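Local coordinates for uncharacterized protein (Sus scrofa, PDB 5BNF) that is porcine CD38, a member of the ADP-ribosyl cyclase family, a mixed helix-and-sheet protein held together by several disulfide bonds, at residues Y19-R23 with V24-E28; K39-T42 with D43-S47. All coordinates share one frame; numbering follows the deposited sequence.

Contact 1: Y19-R23 with V24-E28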
loop_
_atom_site.group_PDB
_atom_site.type_symbol
_atom_site.label_atom_id
_atom_site.label_comp_id
_atom_site.label_asym_id
_atom_site.label_seq_id
_atom_site.Cartn_x
_atom_site.Cartn_y
_atom_site.Cartn_z
ATOM N N TYR A 19 6.536 -13.880 11.404
ATOM C CA TYR A 19 7.717 -14.197 12.190
ATOM C C TYR A 19 8.973 -13.833 11.424
ATOM O O TYR A 19 9.810 -13.085 11.923
ATOM C CB TYR A 19 7.729 -15.677 12.589
ATOM C CG TYR A 19 6.882 -15.962 13.813
ATOM C CD1 TYR A 19 7.068 -15.240 14.990
ATOM C CD2 TYR A 19 5.888 -16.936 13.790
ATOM C CE1 TYR A 19 6.287 -15.477 16.117
ATOM C CE2 TYR A 19 5.098 -17.184 14.914
ATOM C CZ TYR A 19 5.303 -16.449 16.074
ATOM O OH TYR A 19 4.528 -16.678 17.192
ATOM N N THR A 20 9.098 -14.340 10.205
ATOM C CA THR A 20 10.268 -14.038 9.394
ATOM C C THR A 20 10.558 -12.535 9.374
ATOM O O THR A 20 11.709 -12.118 9.231
ATOM C CB THR A 20 10.079 -14.521 7.952
ATOM O OG1 THR A 20 9.897 -15.940 7.949
ATOM C CG2 THR A 20 11.291 -14.175 7.111
ATOM N N TYR A 21 9.514 -11.726 9.531
ATOM C CA TYR A 21 9.673 -10.277 9.519
ATOM C C TYR A 21 10.257 -9.725 10.818
ATOM O O TYR A 21 11.194 -8.929 10.787
ATOM C CB TYR A 21 8.328 -9.586 9.250
ATOM C CG TYR A 21 8.452 -8.096 8.997
ATOM C CD1 TYR A 21 8.853 -7.608 7.755
ATOM C CD2 TYR A 21 8.188 -7.173 10.007
ATOM C CE1 TYR A 21 8.983 -6.230 7.524
ATOM C CE2 TYR A 21 8.317 -5.797 9.786
ATOM C CZ TYR A 21 8.711 -5.338 8.543
ATOM O OH TYR A 21 8.808 -3.987 8.316
ATOM N N ILE A 22 9.709 -10.146 11.955
ATOM C CA ILE A 22 10.167 -9.642 13.246
ATOM C C ILE A 22 11.446 -10.249 13.809
ATOM O O ILE A 22 11.937 -9.801 14.847
ATOM C CB ILE A 22 9.085 -9.790 14.323
ATOM C CG1 ILE A 22 8.764 -11.269 14.541
ATOM C CG2 ILE A 22 7.852 -9.011 13.916
ATOM C CD1 ILE A 22 7.973 -11.537 15.810
ATOM N N ARG A 23 11.988 -11.259 13.145
ATOM C CA ARG A 23 13.212 -11.876 13.631
ATOM C C ARG A 23 14.352 -11.670 12.659
ATOM O O ARG A 23 15.521 -11.796 13.028
ATOM C CB ARG A 23 12.998 -13.370 13.852
ATOM C CG ARG A 23 12.097 -13.710 15.028
ATOM C CD ARG A 23 11.124 -14.799 14.627
ATOM N NE ARG A 23 10.503 -15.469 15.763
ATOM C CZ ARG A 23 10.189 -16.759 15.763
ATOM N NH1 ARG A 23 10.447 -17.496 14.688
ATOM N NH2 ARG A 23 9.625 -17.317 16.826
ATOM N N VAL A 24 14.013 -11.343 11.420
ATOM C CA VAL A 24 15.029 -11.159 10.400
ATOM C C VAL A 24 14.933 -9.852 9.623
ATOM O O VAL A 24 15.880 -9.068 9.603
ATOM C CB VAL A 24 14.986 -12.319 9.404
ATOM C CG1 VAL A 24 16.222 -12.298 8.532
ATOM C CG2 VAL A 24 14.858 -13.631 10.154
ATOM N N VAL A 25 13.793 -9.619 8.982
ATOM C CA VAL A 25 13.602 -8.410 8.190
ATOM C C VAL A 25 13.833 -7.140 9.003
ATOM O O VAL A 25 14.578 -6.251 8.596
ATOM C CB VAL A 25 12.189 -8.357 7.587
ATOM C CG1 VAL A 25 12.127 -7.268 6.524
ATOM C CG2 VAL A 25 11.819 -9.711 7.002
ATOM N N GLN A 26 13.177 -7.055 10.150
ATOM C CA GLN A 26 13.326 -5.907 11.025
ATOM C C GLN A 26 13.386 -6.420 12.454
ATOM O O GLN A 26 12.421 -6.285 13.209
ATOM C CB GLN A 26 12.143 -4.942 10.884
ATOM C CG GLN A 26 12.028 -4.224 9.541
ATOM C CD GLN A 26 13.262 -3.406 9.185
ATOM O OE1 GLN A 26 13.940 -2.862 10.057
ATOM N NE2 GLN A 26 13.543 -3.301 7.890
ATOM N N PRO A 27 14.524 -7.021 12.843
ATOM C CA PRO A 27 14.671 -7.544 14.205
ATOM C C PRO A 27 14.206 -6.459 15.163
ATOM O O PRO A 27 13.779 -6.734 16.284
ATOM C CB PRO A 27 16.168 -7.806 14.310
ATOM C CG PRO A 27 16.551 -8.138 12.897
ATOM C CD PRO A 27 15.798 -7.097 12.110
ATOM N N GLU A 28 14.290 -5.220 14.682
ATOM C CA GLU A 28 13.883 -4.036 15.425
ATOM C C GLU A 28 12.519 -4.236 16.086
ATOM O O GLU A 28 12.217 -3.612 17.103
ATOM C CB GLU A 28 13.795 -2.824 14.484
ATOM C CG GLU A 28 15.124 -2.182 14.052
ATOM C CD GLU A 28 15.932 -3.022 13.074
ATOM O OE1 GLU A 28 15.371 -3.465 12.052
ATOM O OE2 GLU A 28 17.140 -3.228 13.323
#

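Contact 2: K39-T42 with D43-S47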
loop_
_atom_site.group_PDB
_atom_site.type_symbol
_atom_site.label_atom_id
_atom_site.label_comp_id
_atom_site.label_asym_id
_atom_site.label_seq_id
_atom_site.Cartn_x
_atom_site.Cartn_y
_atom_site.Cartn_z
ATOM N N LYS A 39 -4.478 -13.807 14.274
ATOM C CA LYS A 39 -5.821 -13.925 14.819
ATOM C C LYS A 39 -6.646 -12.711 14.418
ATOM O O LYS A 39 -7.788 -12.838 13.987
ATOM C CB LYS A 39 -5.763 -14.022 16.345
ATOM C CG LYS A 39 -7.119 -14.199 17.003
ATOM C CD LYS A 39 -7.741 -15.530 16.622
ATOM C CE LYS A 39 -9.108 -15.691 17.259
ATOM N NZ LYS A 39 -9.770 -16.940 16.791
ATOM N N ALA A 40 -6.056 -11.531 14.564
ATOM C CA ALA A 40 -6.727 -10.284 14.221
ATOM C C ALA A 40 -7.055 -10.190 12.730
ATOM O O ALA A 40 -8.155 -9.785 12.343
ATOM C CB ALA A 40 -5.860 -9.125 14.626
ATOM N N PHE A 41 -6.086 -10.550 11.901
ATOM C CA PHE A 41 -6.262 -10.518 10.462
ATOM C C PHE A 41 -7.497 -11.352 10.146
ATOM O O PHE A 41 -8.486 -10.851 9.612
ATOM C CB PHE A 41 -5.040 -11.133 9.775
ATOM C CG PHE A 41 -4.753 -10.573 8.407
ATOM C CD1 PHE A 41 -5.786 -10.158 7.569
ATOM C CD2 PHE A 41 -3.444 -10.486 7.948
ATOM C CE1 PHE A 41 -5.514 -9.662 6.291
ATOM C CE2 PHE A 41 -3.160 -9.994 6.674
ATOM C CZ PHE A 41 -4.200 -9.580 5.844
ATOM N N THR A 42 -7.421 -12.631 10.502
ATOM C CA THR A 42 -8.493 -13.589 10.274
ATOM C C THR A 42 -9.830 -13.176 10.893
ATOM O O THR A 42 -10.873 -13.259 10.245
ATOM C CB THR A 42 -8.096 -14.968 10.825
ATOM O OG1 THR A 42 -6.878 -15.398 10.209
ATOM C CG2 THR A 42 -9.178 -15.980 10.534
ATOM N N ASP A 43 -9.802 -12.730 12.143
ATOM C CA ASP A 43 -11.020 -12.312 12.829
ATOM C C ASP A 43 -11.726 -11.176 12.121
ATOM O O ASP A 43 -12.940 -11.015 12.235
ATOM C CB ASP A 43 -10.698 -11.883 14.256
ATOM C CG ASP A 43 -10.408 -13.056 15.157
ATOM O OD1 ASP A 43 -10.274 -14.180 14.627
ATOM O OD2 ASP A 43 -10.310 -12.857 16.387
ATOM N N ALA A 44 -10.953 -10.392 11.386
ATOM C CA ALA A 44 -11.478 -9.244 10.669
ATOM C C ALA A 44 -12.413 -9.560 9.504
ATOM O O ALA A 44 -13.269 -8.742 9.167
ATOM C CB ALA A 44 -10.314 -8.389 10.169
ATOM N N PHE A 45 -12.272 -10.737 8.899
ATOM C CA PHE A 45 -13.090 -11.072 7.738
ATOM C C PHE A 45 -13.797 -12.426 7.742
ATOM O O PHE A 45 -14.838 -12.588 7.104
ATOM C CB PHE A 45 -12.224 -10.972 6.484
ATOM C CG PHE A 45 -11.219 -12.086 6.348
ATOM C CD1 PHE A 45 -11.587 -13.310 5.793
ATOM C CD2 PHE A 45 -9.897 -11.910 6.758
ATOM C CE1 PHE A 45 -10.659 -14.342 5.651
ATOM C CE2 PHE A 45 -8.954 -12.944 6.621
ATOM C CZ PHE A 45 -9.339 -14.158 6.064
ATOM N N ILE A 46 -13.219 -13.396 8.438
ATOM C CA ILE A 46 -13.786 -14.734 8.508
ATOM C C ILE A 46 -15.272 -14.712 8.872
ATOM O O ILE A 46 -15.708 -13.951 9.738
ATOM C CB ILE A 46 -12.997 -15.601 9.523
ATOM C CG1 ILE A 46 -12.549 -16.906 8.860
ATOM C CG2 ILE A 46 -13.852 -15.925 10.732
ATOM C CD1 ILE A 46 -11.539 -16.722 7.752
ATOM N N SER A 47 -16.037 -15.547 8.179
ATOM C CA SER A 47 -17.477 -15.679 8.382
ATOM C C SER A 47 -18.267 -14.380 8.239
ATOM O O SER A 47 -19.314 -14.210 8.866
ATOM C CB SER A 47 -17.769 -16.299 9.748
ATOM O OG SER A 47 -17.662 -15.331 10.772
#

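Contact 1: Y19-R23 with V24-E28
Val25 N donates to Thr20 O (3.3 Å) and Gln26 N to Tyr21 O (2.8 Å), so the last turn of helix 10-25 runs from residue i to i+5 and widens into a pi-type turn before the chain leaves helical geometry at Gln26. The second of these bonds is nearly straight, with an angle of 169° at the hydrogen. Val24 N adds a weak hydrogen bond to the same oxygen as Val25 N, Thr20 O. Val25 N is also near Tyr21 O but badly angled, and it is Gln26 N, one residue further on, that makes the bond there.

Tyr21 does most of the side-chain work. With CG anti to the backbone N (chi1 -171°), its ring swings along the helix toward the C-terminal end and crosses the Val25 side chain at about a right angle. Val25 CB sits 3.4 Å from Tyr21 CD1, and the CG1 branch runs on to CE1. The other branch, CG2, turns back to the main chain, 3.3 Å from Thr20 O. Further out, the phenol end meets the aliphatic part of Gln26: CG of Gln26 lies 3.5 Å from OH of Tyr21, and the two side chains run side by side in the same direction. Pro27 follows at once, its ring carbon CG 3.8 Å from Arg23 O on the more exposed side of the turn.

The tyrosine hydroxyl is satisfied beyond the helix, by hydrogen bonds with Asn99 O and Gln67 NE2, which fix the outer end of this buried ring. Its ring also meets that of Tyr104, and Leu101 touches it, so this side of the turn packs against helix 101-106; Ile22 and Tyr19 instead reach Cys34 at the start of helix 34-45.

Contact 2: K39-T42 with D43-S47
The Phe45 ring carries the carbonyl oxygen of Thr42 over one face, 3.9 Å above the plane and displaced toward the rim, while Phe41 O approaches the same ring obliquely, 3.4 Å from CD2 of Phe45. A chi1 of 72° sets CG of Phe45 between its own backbone N and carbonyl carbon, which folds the ring back along the helix. From there CE2 of Phe45 comes within 4.3 Å of CD1 of Phe41, an oblique meeting of two buried rings.

Thr42 O is gripped twice. Ile46 N comes in almost straight along the C=O direction (3.0 Å), and Phe45 N bonds from well above the carbonyl plane. Beside this doubly used oxygen, the side chains of Thr42 and Ile46 lie side by side, pointing the same way, with CG2 of the threonine 3.7 Å from CD1 of the isoleucine. The threonine hydroxyl is bonded back to Lys38 O, one turn earlier.

On the exposed flank, Lys39 slants past the Asp43 carboxylate and brings CE up to its two oxygens, 3.2 Å from Asp43 OD2. The bend at chi2 (65°) turns the end of the lysine chain toward them, and NZ of Lys39 makes a long salt bridge of 3.5 Å with OD1 of Asp43.

Around the two phenylalanines the rest of the fold closes in: Trp111 meets both rings, edge-to-face in the case of Phe41, and Phe10 adds another edge-to-face partner to Phe41. The result is the pattern of an amphipathic helix, with an i to i+4 ion pair on the exposed flank and an aromatic cluster inside, here within the helical part of an ADP-ribosyl cyclase fold.

Overall arrangement
Contact 1 and contact 2 each lie in the later part of a helix, 10-25 and 34-45, which follow each other in the chain. Their centres are about 23 Å apart and their nearest atoms about 10 Å, so they do not touch. The link is made elsewhere: the disulfide Cys18–Cys34 ties the two helices together, and helix 101-106 receives side chains from both, Tyr21 from contact 1 and Phe41 from contact 2. Both sit far from the chain's centre, about 19 and 20 Å from it measured between centres, in the helical part of the molecule.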